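Local coordinates for protein HMG-CoA Lyase (Bacillus subtilis subsp. subtilis, PDB 1YDO) that belongs to the HMGL-like family of TIM-barrel proteins, with a ring of parallel strands surrounded by helices, and is named as an HMG-CoA lyase, at residues Leu124-Val127 and Asn128-Ala131; Ser163-Leu166 and Phe167-Ile171; Pro185-Val188 and Glu189-Glu193; Asp254-Tyr257 and Met258-Met262; Ala276-Trp279 and Ile280-Met284. All coordinates share one frame; numbering follows the deposited sequence.

Contact 1. Residues Leu124-Val127 and Asn128-Ala131; sequences LKQV and NNDA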
loop_
_atom_site.group_PDB
_atom_site.type_symbol
_atom_site.label_atom_id
_atom_site.label_comp_id
_atom_site.label_asym_id
_atom_site.label_seq_id
_atom_site.Cartn_x
_atom_site.Cartn_y
_atom_site.Cartn_z
ATOM N N LEU A 124 12.303 11.432 30.037
ATOM C CA LEU A 124 10.877 11.208 29.841
ATOM C C LEU A 124 10.191 10.971 31.169
ATOM O O LEU A 124 9.100 11.484 31.416
ATOM C CB LEU A 124 10.648 9.996 28.935
ATOM C CG LEU A 124 11.384 9.988 27.591
ATOM C CD1 LEU A 124 10.859 8.822 26.768
ATOM C CD2 LEU A 124 11.178 11.310 26.853
ATOM N N LYS A 125 10.839 10.186 32.021
ATOM C CA LYS A 125 10.304 9.882 33.343
ATOM C C LYS A 125 9.827 11.165 34.012
ATOM O O LYS A 125 8.651 11.308 34.333
ATOM C CB LYS A 125 11.390 9.239 34.218
ATOM C CG LYS A 125 10.971 8.924 35.661
ATOM C CD LYS A 125 12.134 8.309 36.454
ATOM C CE LYS A 125 11.686 7.833 37.827
ATOM N NZ LYS A 125 11.058 8.934 38.614
ATOM N N GLN A 126 10.746 12.102 34.220
ATOM C CA GLN A 126 10.362 13.332 34.882
ATOM C C GLN A 126 9.567 14.251 33.936
ATOM O O GLN A 126 8.644 14.953 34.362
ATOM C CB GLN A 126 11.598 14.034 35.498
ATOM C CG GLN A 126 12.312 13.225 36.660
ATOM C CD GLN A 126 11.347 12.704 37.782
ATOM O OE1 GLN A 126 10.510 13.452 38.317
ATOM N NE2 GLN A 126 11.498 11.435 38.150
ATOM N N VAL A 127 9.881 14.232 32.644
ATOM C CA VAL A 127 9.134 15.064 31.707
ATOM C C VAL A 127 7.654 14.682 31.722
ATOM O O VAL A 127 6.780 15.526 31.514
ATOM C CB VAL A 127 9.663 14.894 30.298
ATOM C CG1 VAL A 127 8.788 15.666 29.334
ATOM C CG2 VAL A 127 11.105 15.362 30.240
ATOM N N ASN A 128 7.379 13.403 31.968
ATOM C CA ASN A 128 6.004 12.912 32.016
ATOM C C ASN A 128 5.360 13.321 33.331
ATOM O O ASN A 128 4.205 13.741 33.368
ATOM C CB ASN A 128 5.985 11.385 31.891
ATOM C CG ASN A 128 4.618 10.783 32.196
ATOM O OD1 ASN A 128 3.640 11.060 31.510
ATOM N ND2 ASN A 128 4.549 9.953 33.237
ATOM N N ASN A 129 6.125 13.196 34.407
ATOM C CA ASN A 129 5.656 13.536 35.744
ATOM C C ASN A 129 5.166 14.990 35.816
ATOM O O ASN A 129 4.077 15.265 36.329
ATOM C CB ASN A 129 6.794 13.287 36.750
ATOM C CG ASN A 129 6.338 13.389 38.206
ATOM O OD1 ASN A 129 6.233 14.490 38.757
ATOM N ND2 ASN A 129 6.066 12.236 38.835
ATOM N N ASP A 130 5.970 15.911 35.296
ATOM C CA ASP A 130 5.610 17.327 35.309
ATOM C C ASP A 130 4.430 17.617 34.375
ATOM O O ASP A 130 3.585 18.482 34.647
ATOM C CB ASP A 130 6.804 18.204 34.902
ATOM C CG ASP A 130 8.004 18.042 35.830
ATOM O OD1 ASP A 130 7.813 17.625 37.005
ATOM O OD2 ASP A 130 9.133 18.353 35.383
ATOM N N ALA A 131 4.372 16.891 33.270
ATOM C CA ALA A 131 3.296 17.088 32.323
ATOM C C ALA A 131 1.960 16.768 32.967
ATOM O O ALA A 131 1.061 17.604 32.984
ATOM C CB ALA A 131 3.514 16.212 31.114
#

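Contact 2. Residues Ser163-Leu166 and Phe167-Ile171; sequences SEAL and FEFGI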
loop_
_atom_site.group_PDB
_atom_site.type_symbol
_atom_site.label_atom_id
_atom_site.label_comp_id
_atom_site.label_asym_id
_atom_site.label_seq_id
_atom_site.Cartn_x
_atom_site.Cartn_y
_atom_site.Cartn_z
ATOM N N SER A 163 9.228 -0.497 27.000
ATOM C CA SER A 163 7.787 -0.370 27.092
ATOM C C SER A 163 7.301 -0.500 28.540
ATOM O O SER A 163 6.421 0.238 28.965
ATOM C CB SER A 163 7.126 -1.424 26.210
ATOM O OG SER A 163 7.569 -1.293 24.867
ATOM N N GLU A 164 7.874 -1.434 29.298
ATOM C CA GLU A 164 7.465 -1.608 30.689
ATOM C C GLU A 164 7.809 -0.350 31.477
ATOM O O GLU A 164 7.005 0.143 32.272
ATOM C CB GLU A 164 8.135 -2.842 31.325
ATOM C CG GLU A 164 7.472 -4.181 30.931
ATOM C CD GLU A 164 7.348 -5.201 32.085
ATOM O OE1 GLU A 164 6.689 -6.257 31.881
ATOM O OE2 GLU A 164 7.898 -4.956 33.185
ATOM N N ALA A 165 9.005 0.175 31.252
ATOM C CA ALA A 165 9.401 1.385 31.940
ATOM C C ALA A 165 8.430 2.498 31.552
ATOM O O ALA A 165 7.809 3.109 32.412
ATOM C CB ALA A 165 10.822 1.771 31.558
ATOM N N LEU A 166 8.285 2.746 30.254
ATOM C CA LEU A 166 7.402 3.801 29.808
ATOM C C LEU A 166 6.051 3.731 30.483
ATOM O O LEU A 166 5.555 4.729 31.013
ATOM C CB LEU A 166 7.219 3.767 28.291
ATOM C CG LEU A 166 8.254 4.516 27.455
ATOM C CD1 LEU A 166 8.563 5.851 28.117
ATOM C CD2 LEU A 166 9.513 3.695 27.320
ATOM N N PHE A 167 5.444 2.557 30.492
ATOM C CA PHE A 167 4.138 2.444 31.111
ATOM C C PHE A 167 4.201 2.659 32.605
ATOM O O PHE A 167 3.275 3.214 33.200
ATOM C CB PHE A 167 3.516 1.093 30.783
ATOM C CG PHE A 167 2.775 1.085 29.488
ATOM C CD1 PHE A 167 1.667 1.910 29.310
ATOM C CD2 PHE A 167 3.179 0.264 28.439
ATOM C CE1 PHE A 167 0.969 1.919 28.111
ATOM C CE2 PHE A 167 2.486 0.266 27.229
ATOM C CZ PHE A 167 1.377 1.096 27.065
ATOM N N GLU A 168 5.308 2.233 33.201
ATOM C CA GLU A 168 5.522 2.372 34.641
ATOM C C GLU A 168 5.548 3.845 35.069
ATOM O O GLU A 168 5.176 4.179 36.194
ATOM C CB GLU A 168 6.840 1.691 35.037
ATOM C CG GLU A 168 7.107 1.621 36.545
ATOM C CD GLU A 168 8.596 1.621 36.893
ATOM O OE1 GLU A 168 9.341 0.746 36.383
ATOM O OE2 GLU A 168 9.019 2.505 37.683
ATOM N N PHE A 169 5.998 4.720 34.174
ATOM C CA PHE A 169 6.063 6.153 34.463
ATOM C C PHE A 169 4.658 6.762 34.594
ATOM O O PHE A 169 4.459 7.721 35.335
ATOM C CB PHE A 169 6.835 6.887 33.355
ATOM C CG PHE A 169 8.299 6.520 33.270
ATOM C CD1 PHE A 169 9.065 6.918 32.167
ATOM C CD2 PHE A 169 8.917 5.789 34.281
ATOM C CE1 PHE A 169 10.424 6.592 32.069
ATOM C CE2 PHE A 169 10.277 5.457 34.192
ATOM C CZ PHE A 169 11.032 5.860 33.082
ATOM N N GLY A 170 3.690 6.210 33.868
ATOM C CA GLY A 170 2.341 6.735 33.946
ATOM C C GLY A 170 1.793 7.230 32.623
ATOM O O GLY A 170 0.724 7.849 32.575
ATOM N N ILE A 171 2.509 6.963 31.537
ATOM C CA ILE A 171 2.056 7.393 30.220
ATOM C C ILE A 171 0.695 6.781 29.935
ATOM O O ILE A 171 0.308 5.803 30.560
ATOM C CB ILE A 171 3.027 6.943 29.129
ATOM C CG1 ILE A 171 3.195 5.424 29.198
ATOM C CG2 ILE A 171 4.364 7.665 29.288
ATOM C CD1 ILE A 171 3.989 4.844 28.036
#

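Contact 3. Residues Pro185-Val188 and Glu189-Glu193; sequences PAQV and ETVLE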
loop_
_atom_site.group_PDB
_atom_site.type_symbol
_atom_site.label_atom_id
_atom_site.label_comp_id
_atom_site.label_asym_id
_atom_site.label_seq_id
_atom_site.Cartn_x
_atom_site.Cartn_y
_atom_site.Cartn_z
ATOM N N PRO A 185 3.805 -7.808 7.684
ATOM C CA PRO A 185 2.685 -8.378 8.434
ATOM C C PRO A 185 3.094 -9.526 9.319
ATOM O O PRO A 185 2.452 -9.818 10.320
ATOM C CB PRO A 185 1.719 -8.814 7.338
ATOM C CG PRO A 185 1.991 -7.813 6.251
ATOM C CD PRO A 185 3.493 -7.747 6.248
ATOM N N ALA A 186 4.173 -10.189 8.955
ATOM C CA ALA A 186 4.616 -11.311 9.764
ATOM C C ALA A 186 5.323 -10.785 11.006
ATOM O O ALA A 186 5.112 -11.286 12.104
ATOM C CB ALA A 186 5.552 -12.199 8.965
ATOM N N GLN A 187 6.151 -9.764 10.824
ATOM C CA GLN A 187 6.892 -9.172 11.921
ATOM C C GLN A 187 5.971 -8.455 12.903
ATOM O O GLN A 187 6.123 -8.564 14.120
ATOM C CB GLN A 187 7.911 -8.186 11.364
ATOM C CG GLN A 187 9.085 -7.899 12.270
ATOM C CD GLN A 187 9.942 -6.759 11.744
ATOM O OE1 GLN A 187 10.185 -6.657 10.537
ATOM N NE2 GLN A 187 10.414 -5.896 12.649
ATOM N N VAL A 188 5.016 -7.708 12.377
ATOM C CA VAL A 188 4.102 -6.985 13.256
ATOM C C VAL A 188 3.242 -7.955 14.058
ATOM O O VAL A 188 2.692 -7.606 15.107
ATOM C CB VAL A 188 3.156 -6.014 12.470
ATOM C CG1 VAL A 188 3.972 -5.109 11.584
ATOM C CG2 VAL A 188 2.143 -6.797 11.655
ATOM N N GLU A 189 3.125 -9.177 13.569
ATOM C CA GLU A 189 2.311 -10.149 14.266
ATOM C C GLU A 189 3.060 -10.751 15.435
ATOM O O GLU A 189 2.520 -10.852 16.529
ATOM C CB GLU A 189 1.877 -11.244 13.303
ATOM C CG GLU A 189 0.777 -12.134 13.824
ATOM C CD GLU A 189 0.434 -13.230 12.832
ATOM O OE1 GLU A 189 0.114 -12.911 11.660
ATOM O OE2 GLU A 189 0.492 -14.414 13.227
ATOM N N THR A 190 4.310 -11.145 15.213
ATOM C CA THR A 190 5.095 -11.733 16.289
ATOM C C THR A 190 5.388 -10.654 17.315
ATOM O O THR A 190 5.362 -10.908 18.513
ATOM C CB THR A 190 6.430 -12.339 15.783
ATOM O OG1 THR A 190 7.347 -11.291 15.470
ATOM C CG2 THR A 190 6.196 -13.176 14.536
ATOM N N VAL A 191 5.658 -9.442 16.846
ATOM C CA VAL A 191 5.953 -8.353 17.756
ATOM C C VAL A 191 4.753 -8.029 18.618
ATOM O O VAL A 191 4.850 -8.035 19.844
ATOM C CB VAL A 191 6.375 -7.090 17.009
ATOM C CG1 VAL A 191 6.377 -5.905 17.959
ATOM C CG2 VAL A 191 7.754 -7.282 16.412
ATOM N N LEU A 192 3.621 -7.736 17.986
ATOM C CA LEU A 192 2.412 -7.424 18.745
ATOM C C LEU A 192 1.973 -8.596 19.618
ATOM O O LEU A 192 1.298 -8.419 20.624
ATOM C CB LEU A 192 1.274 -7.016 17.809
ATOM C CG LEU A 192 1.414 -5.631 17.199
ATOM C CD1 LEU A 192 0.268 -5.391 16.248
ATOM C CD2 LEU A 192 1.433 -4.584 18.290
ATOM N N GLU A 193 2.370 -9.794 19.227
ATOM C CA GLU A 193 2.030 -10.988 19.978
ATOM C C GLU A 193 2.735 -10.948 21.327
ATOM O O GLU A 193 2.132 -11.238 22.354
ATOM C CB GLU A 193 2.490 -12.227 19.220
ATOM C CG GLU A 193 1.929 -13.544 19.726
ATOM C CD GLU A 193 0.514 -13.809 19.219
ATOM O OE1 GLU A 193 -0.457 -13.329 19.862
ATOM O OE2 GLU A 193 0.372 -14.489 18.165
#

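Contact 4. Residues Asp254-Tyr257 and Met258-Met262; sequences DIVY and MLEQM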
loop_
_atom_site.group_PDB
_atom_site.type_symbol
_atom_site.label_atom_id
_atom_site.label_comp_id
_atom_site.label_asym_id
_atom_site.label_seq_id
_atom_site.Cartn_x
_atom_site.Cartn_y
_atom_site.Cartn_z
ATOM N N ASP A 254 -5.730 7.408 3.016
ATOM C CA ASP A 254 -5.681 6.020 2.563
ATOM C C ASP A 254 -6.081 5.102 3.708
ATOM O O ASP A 254 -6.735 4.083 3.511
ATOM C CB ASP A 254 -4.267 5.673 2.100
ATOM C CG ASP A 254 -3.878 6.396 0.836
ATOM O OD1 ASP A 254 -2.663 6.491 0.549
ATOM O OD2 ASP A 254 -4.795 6.864 0.121
ATOM N N ILE A 255 -5.665 5.480 4.906
ATOM C CA ILE A 255 -5.970 4.710 6.085
ATOM C C ILE A 255 -7.449 4.819 6.389
ATOM O O ILE A 255 -8.103 3.821 6.662
ATOM C CB ILE A 255 -5.182 5.211 7.288
ATOM C CG1 ILE A 255 -3.702 4.998 7.032
ATOM C CG2 ILE A 255 -5.639 4.505 8.533
ATOM C CD1 ILE A 255 -2.849 5.431 8.162
ATOM N N VAL A 256 -7.971 6.035 6.340
ATOM C CA VAL A 256 -9.376 6.272 6.622
ATOM C C VAL A 256 -10.238 5.572 5.591
ATOM O O VAL A 256 -11.264 4.989 5.930
ATOM C CB VAL A 256 -9.717 7.774 6.592
ATOM C CG1 VAL A 256 -11.202 7.967 6.753
ATOM C CG2 VAL A 256 -8.971 8.493 7.697
ATOM N N TYR A 257 -9.826 5.617 4.331
ATOM C CA TYR A 257 -10.611 4.989 3.289
ATOM C C TYR A 257 -10.735 3.495 3.480
ATOM O O TYR A 257 -11.833 2.961 3.611
ATOM C CB TYR A 257 -10.008 5.266 1.914
ATOM C CG TYR A 257 -10.608 4.423 0.796
ATOM C CD1 TYR A 257 -10.072 3.178 0.463
ATOM C CD2 TYR A 257 -11.727 4.860 0.100
ATOM C CE1 TYR A 257 -10.648 2.382 -0.541
ATOM C CE2 TYR A 257 -12.309 4.079 -0.906
ATOM C CZ TYR A 257 -11.767 2.840 -1.220
ATOM O OH TYR A 257 -12.340 2.062 -2.203
HETATM N N MSE A 258 -9.602 2.816 3.490
HETATM C CA MSE A 258 -9.638 1.383 3.632
HETATM C C MSE A 258 -10.447 0.934 4.836
HETATM O O MSE A 258 -11.198 -0.040 4.766
HETATM C CB MSE A 258 -8.235 0.824 3.731
HETATM C CG MSE A 258 -8.243 -0.672 3.799
HETATM SE SE MSE A 258 -6.518 -1.304 4.255
HETATM C CE MSE A 258 -6.394 -0.556 6.035
ATOM N N LEU A 259 -10.292 1.642 5.942
ATOM C CA LEU A 259 -11.019 1.294 7.146
ATOM C C LEU A 259 -12.512 1.425 6.916
ATOM O O LEU A 259 -13.285 0.607 7.392
ATOM C CB LEU A 259 -10.577 2.182 8.308
ATOM C CG LEU A 259 -9.178 1.883 8.858
ATOM C CD1 LEU A 259 -8.740 3.006 9.781
ATOM C CD2 LEU A 259 -9.194 0.549 9.584
ATOM N N GLU A 260 -12.919 2.443 6.171
ATOM C CA GLU A 260 -14.333 2.649 5.905
ATOM C C GLU A 260 -14.922 1.521 5.099
ATOM O O GLU A 260 -15.982 0.997 5.428
ATOM C CB GLU A 260 -14.560 3.970 5.172
ATOM C CG GLU A 260 -14.465 5.192 6.066
ATOM C CD GLU A 260 -15.452 5.144 7.224
ATOM O OE1 GLU A 260 -16.665 5.005 6.955
ATOM O OE2 GLU A 260 -15.012 5.245 8.392
ATOM N N GLN A 261 -14.241 1.144 4.032
ATOM C CA GLN A 261 -14.726 0.059 3.198
ATOM C C GLN A 261 -14.861 -1.218 4.016
ATOM O O GLN A 261 -15.676 -2.073 3.704
ATOM C CB GLN A 261 -13.759 -0.176 2.048
ATOM C CG GLN A 261 -13.464 1.066 1.258
ATOM C CD GLN A 261 -14.723 1.717 0.758
ATOM O OE1 GLN A 261 -15.480 1.118 -0.009
ATOM N NE2 GLN A 261 -14.964 2.956 1.190
HETATM N N MSE A 262 -14.057 -1.341 5.063
HETATM C CA MSE A 262 -14.103 -2.523 5.896
HETATM C C MSE A 262 -15.191 -2.416 6.947
HETATM O O MSE A 262 -15.297 -3.278 7.819
HETATM C CB MSE A 262 -12.758 -2.753 6.586
HETATM C CG MSE A 262 -11.631 -3.204 5.671
HETATM SE SE MSE A 262 -9.926 -3.403 6.622
HETATM C CE MSE A 262 -10.355 -5.012 7.607
#

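Contact 5. Residues Ala276-Trp279 and Ile280-Met284; sequences AAKW and IEEKM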
loop_
_atom_site.group_PDB
_atom_site.type_symbol
_atom_site.label_atom_id
_atom_site.label_comp_id
_atom_site.label_asym_id
_atom_site.label_seq_id
_atom_site.Cartn_x
_atom_site.Cartn_y
_atom_site.Cartn_z
ATOM N N ALA A 276 -8.420 18.664 2.268
ATOM C CA ALA A 276 -7.320 19.223 3.029
ATOM C C ALA A 276 -5.974 18.758 2.502
ATOM O O ALA A 276 -5.019 19.534 2.480
ATOM C CB ALA A 276 -7.451 18.855 4.484
ATOM N N ALA A 277 -5.899 17.497 2.084
ATOM C CA ALA A 277 -4.651 16.945 1.565
ATOM C C ALA A 277 -4.244 17.689 0.311
ATOM O O ALA A 277 -3.082 18.065 0.147
ATOM C CB ALA A 277 -4.805 15.457 1.259
ATOM N N LYS A 278 -5.207 17.915 -0.570
ATOM C CA LYS A 278 -4.920 18.616 -1.814
ATOM C C LYS A 278 -4.379 20.009 -1.538
ATOM O O LYS A 278 -3.464 20.470 -2.210
ATOM C CB LYS A 278 -6.183 18.713 -2.663
ATOM C CG LYS A 278 -5.959 19.336 -4.022
ATOM C CD LYS A 278 -7.263 19.420 -4.800
ATOM C CE LYS A 278 -7.061 20.144 -6.128
ATOM N NZ LYS A 278 -8.332 20.288 -6.903
ATOM N N TRP A 279 -4.941 20.669 -0.534
ATOM C CA TRP A 279 -4.520 22.010 -0.193
ATOM C C TRP A 279 -3.015 22.113 -0.027
ATOM O O TRP A 279 -2.360 22.795 -0.806
ATOM C CB TRP A 279 -5.204 22.462 1.084
ATOM C CG TRP A 279 -5.230 23.936 1.226
ATOM C CD1 TRP A 279 -6.083 24.798 0.613
ATOM C CD2 TRP A 279 -4.336 24.738 2.001
ATOM N NE1 TRP A 279 -5.779 26.088 0.954
ATOM C CE2 TRP A 279 -4.707 26.083 1.806
ATOM C CE3 TRP A 279 -3.251 24.449 2.840
ATOM C CZ2 TRP A 279 -4.031 27.148 2.422
ATOM C CZ3 TRP A 279 -2.577 25.507 3.451
ATOM C CH2 TRP A 279 -2.971 26.839 3.237
ATOM N N ILE A 280 -2.470 21.453 0.993
ATOM C CA ILE A 280 -1.025 21.469 1.249
ATOM C C ILE A 280 -0.227 21.006 0.042
ATOM O O ILE A 280 0.854 21.516 -0.218
ATOM C CB ILE A 280 -0.638 20.541 2.376
ATOM C CG1 ILE A 280 -1.785 19.580 2.625
ATOM C CG2 ILE A 280 -0.222 21.339 3.601
ATOM C CD1 ILE A 280 -1.340 18.208 3.002
ATOM N N GLU A 281 -0.747 20.020 -0.678
ATOM C CA GLU A 281 -0.050 19.532 -1.848
ATOM C C GLU A 281 0.221 20.708 -2.775
ATOM O O GLU A 281 1.288 20.803 -3.382
ATOM C CB GLU A 281 -0.881 18.492 -2.585
ATOM C CG GLU A 281 -0.040 17.509 -3.370
ATOM C CD GLU A 281 -0.797 16.867 -4.505
ATOM O OE1 GLU A 281 -0.331 15.812 -4.994
ATOM O OE2 GLU A 281 -1.842 17.425 -4.915
ATOM N N GLU A 282 -0.751 21.608 -2.881
ATOM C CA GLU A 282 -0.602 22.776 -3.730
ATOM C C GLU A 282 0.372 23.751 -3.109
ATOM O O GLU A 282 1.140 24.384 -3.815
ATOM C CB GLU A 282 -1.964 23.443 -3.961
ATOM C CG GLU A 282 -2.871 22.636 -4.880
ATOM C CD GLU A 282 -4.328 23.077 -4.854
ATOM O OE1 GLU A 282 -5.126 22.505 -5.634
ATOM O OE2 GLU A 282 -4.678 23.979 -4.055
ATOM N N LYS A 283 0.350 23.869 -1.789
ATOM C CA LYS A 283 1.268 24.778 -1.133
ATOM C C LYS A 283 2.653 24.159 -1.181
ATOM O O LYS A 283 3.661 24.848 -1.045
ATOM C CB LYS A 283 0.857 25.018 0.321
ATOM C CG LYS A 283 0.354 26.423 0.596
ATOM C CD LYS A 283 -0.889 26.722 -0.220
ATOM C CE LYS A 283 -1.348 28.161 -0.052
ATOM N NZ LYS A 283 -2.516 28.472 -0.936
HETATM N N MSE A 284 2.699 22.852 -1.398
HETATM C CA MSE A 284 3.969 22.141 -1.451
HETATM C C MSE A 284 4.553 22.196 -2.858
HETATM O O MSE A 284 5.755 22.001 -3.055
HETATM C CB MSE A 284 3.763 20.682 -1.041
HETATM C CG MSE A 284 4.989 20.027 -0.431
HETATM SE SE MSE A 284 5.116 20.377 1.467
HETATM C CE MSE A 284 5.998 22.099 1.403
#

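Contact 1. Residues Leu124-Val127 and Asn128-Ala131
N128 bonds back to L124 in helix 117-133, an outer alpha-helix of the TIM barrel. With V127 and Q126, N128 makes up most of this local contact. The stretch is about two helical turns, tied by i to i+4 backbone bonds. N128 N donates to L124 O at 2.6 Å. N129 N donates to K125 O at 3.2 Å. D130 N donates to Q126 O at 3.0 Å.

The three side chains leave the helix in different directions. In N128 CG lies trans to the main-chain N (chi1 169°), and the amide is carried into the protein. There OD1 is hydrogen-bonded to T138 OG1 of the neighbouring strand 137-143. V127 is buried too, and packs on V100 of strand 97-103. Q126 is on the more exposed side. It runs alongside N129, both side chains pointing the same way, with their amide planes 34° apart.

D130 has a partner beyond this helix, Q84 NE2 of helix 84-93. In the last bond of the stretch A131 N donates to V127 O at 3.3 Å, and the methyl CB of A131 lies 3.4 Å from the same V127 O.

Contact 2. Residues Ser163-Leu166 and Phe167-Ile171
A Schellman motif ends helix 156-169 here, and its signature is the packing of L166 against I171. G170 is the first residue to leave the helix. Its phi of 120° turns the chain back, and G170 N donates to F167 O at 3.1 Å. The turn brings I171 back over the last helical turn. There I171 CD1 lies 3.4 Å from L166 CB. This is the apolar contact expected between the residue after the glycine and the one five places before that residue. The same CD1 also sits over one face of the F167 ring, toward its rim.

Within the helix the bonds are regular. F167 N donates to S163 O at 2.9 Å, and E168 N to E164 O at 2.8 Å. F169 N donates to A165 O at 3.0 Å. The F169 ring is turned back along the helix, CG trans to its own carbonyl carbon (chi1 -66°). One ring face therefore lies over A165 O, offset toward the rim. F169 CD1 is 4.2 Å from L166 CD1, and A165 CB is 4.4 Å from F169 CZ.

The helix belongs to the beta-alpha-beta unit 137-143, 156-169, 174-177. A165 and F169 face helix 117-133. I171 packs on T138 and A140 of strand 137-143. F167 touches L174 of strand 174-177 and meets the ring of F199.

Contact 3. Residues Pro185-Val188 and Glu189-Glu193
Q187 and T190 make the side-chain hydrogen bond of this turn. T190 OG1 donates to Q187 O at 3.3 Å. The hydroxyl can do so because OG1 stands between the backbone N and the carbonyl carbon (chi1 74°), which points it back down the helix. Q187 O has a second donor, V191 N at 2.9 Å, so two bonds grip this one carbonyl.

The other bonds are between backbone atoms. T190 N donates to A186 O at 3.2 Å, and L192 N to V188 O at 3.0 Å. Nearer the start of the helix the pattern is poorer. E189 N makes only weak bonds, one to P185 O at 3.4 Å and one to A186 O at 3.2 Å.

The turn lies in helix 185-196. This is the helix of the beta-alpha-beta crossover between strands 174-177 and 204-207 of the TIM barrel.

Side-chain packing across the turn is slight: V191 CG2 lies 4.4 Å from Q187 CG. Otherwise side-chain carbons lie against backbone carbonyls, V191 CG2 against Q187 O and L192 CB and CG against V188 O. V188, V191 and L192 are all buried. V188 packs on F146, F208 and T221, while V191 also meets F146.

Packing between chains involves other residues. P185 lies on V220, A186 on M262 and E189 on Y3, all three partners belonging to the second subunit.

Contact 4. Residues Asp254-Tyr257 and Met258-Met262
Y257 and Q261 form the main side-chain contact of this turn. The Q261 chain bends at chi2 (-55°) and lays its amide flat over the tyrosine ring. The two planes are 9° apart and stacked. Q261 CG makes a CH-pi contact over the same face, 3.7 Å from the centroid of the Y257 ring. The far end of the amide reaches on across the ring, with Q261 NE2 3.6 Å from Y257 CE2.

On another side of the helix I255 and L259 lie side by side. I255 CG2 is 3.7 Å from L259 CD1.

Backbone bonds set this spacing. Q261 N donates to Y257 O at 3.0 Å and L259 N to I255 O at 3.2 Å, each one turn back.

Further out, E260 OE2 forms a salt bridge with K265, and the two carboxylate oxygens of D254 take the backbone N-H groups of R291 and N292, where helix 291-296 begins. The second subunit packs here too, its A182 on Y257 and its N184 on Q261.

V256 and L259 both pack on I9 of strand 8-11, in the layering of a TIM barrel, where an outer helix, here 252-261, lies against the strands.

Contact 5. Residues Ala276-Trp279 and Ile280-Met284
W279 and K283 are brought together by two torsions. The W279 indole leaves with CG trans to the main-chain N (chi1 -159°). The K283 chain turns sharply at chi2 (62°) and then runs straight. Its methylenes pass over one face of the indole. K283 CD makes a CH-pi contact, 4.1 Å from the centroid of the six-membered ring of W279 and 11° off its normal. The chain then runs on, and K283 CE is 3.8 Å from W279 CZ2.

A second pair one turn apart is K278 and E282. Both chains are extended, and E282 OE1 lies across the K278 methylenes. K278 NZ is 4.1 Å from E282 OE1, too far for a salt bridge. The opposite charges may still attract weakly.

Backbone bonds tie the later residues. E281 N donates to A277 O at 3.2 Å, and E282 N to K278 O at 3.0 Å. K283 N donates to W279 O at 3.1 Å.

The buried flank carries I280 and E281. I280 packs on W33 of helix 27-38, whose NE1 donates to A276 O. E281 holds K297 in a salt bridge and accepts a hydrogen bond from L288 N.

Pairs spaced i to i+4 like these are typical of a helix surface; helix 270-284 packs between helices 27-38 and 291-296 on the outside of the TIM barrel.

Overall arrangement
All five contacts lie on outer helices or, in contact 2, at a helix end, spread round the TIM barrel in chain order. Contacts 1 and 2 are neighbours, with centres 11 Å apart. They touch directly: K125 CA lies 3.4 Å from F169 CD1, and L124 CD1 lies 4.0 Å from L166 CD1. Contact 3 is further round, its centre about 21 Å from contact 2 and 21 Å from contact 4. Contacts 3 and 4 both face the second subunit, so this part of the ring takes part in the dimer. Contact 5 follows contact 4 on the next helix, with nearest atoms about 8 Å apart. Contact 1 lies across the barrel from contacts 4 and 5, with centres about 35 and 36 Å away.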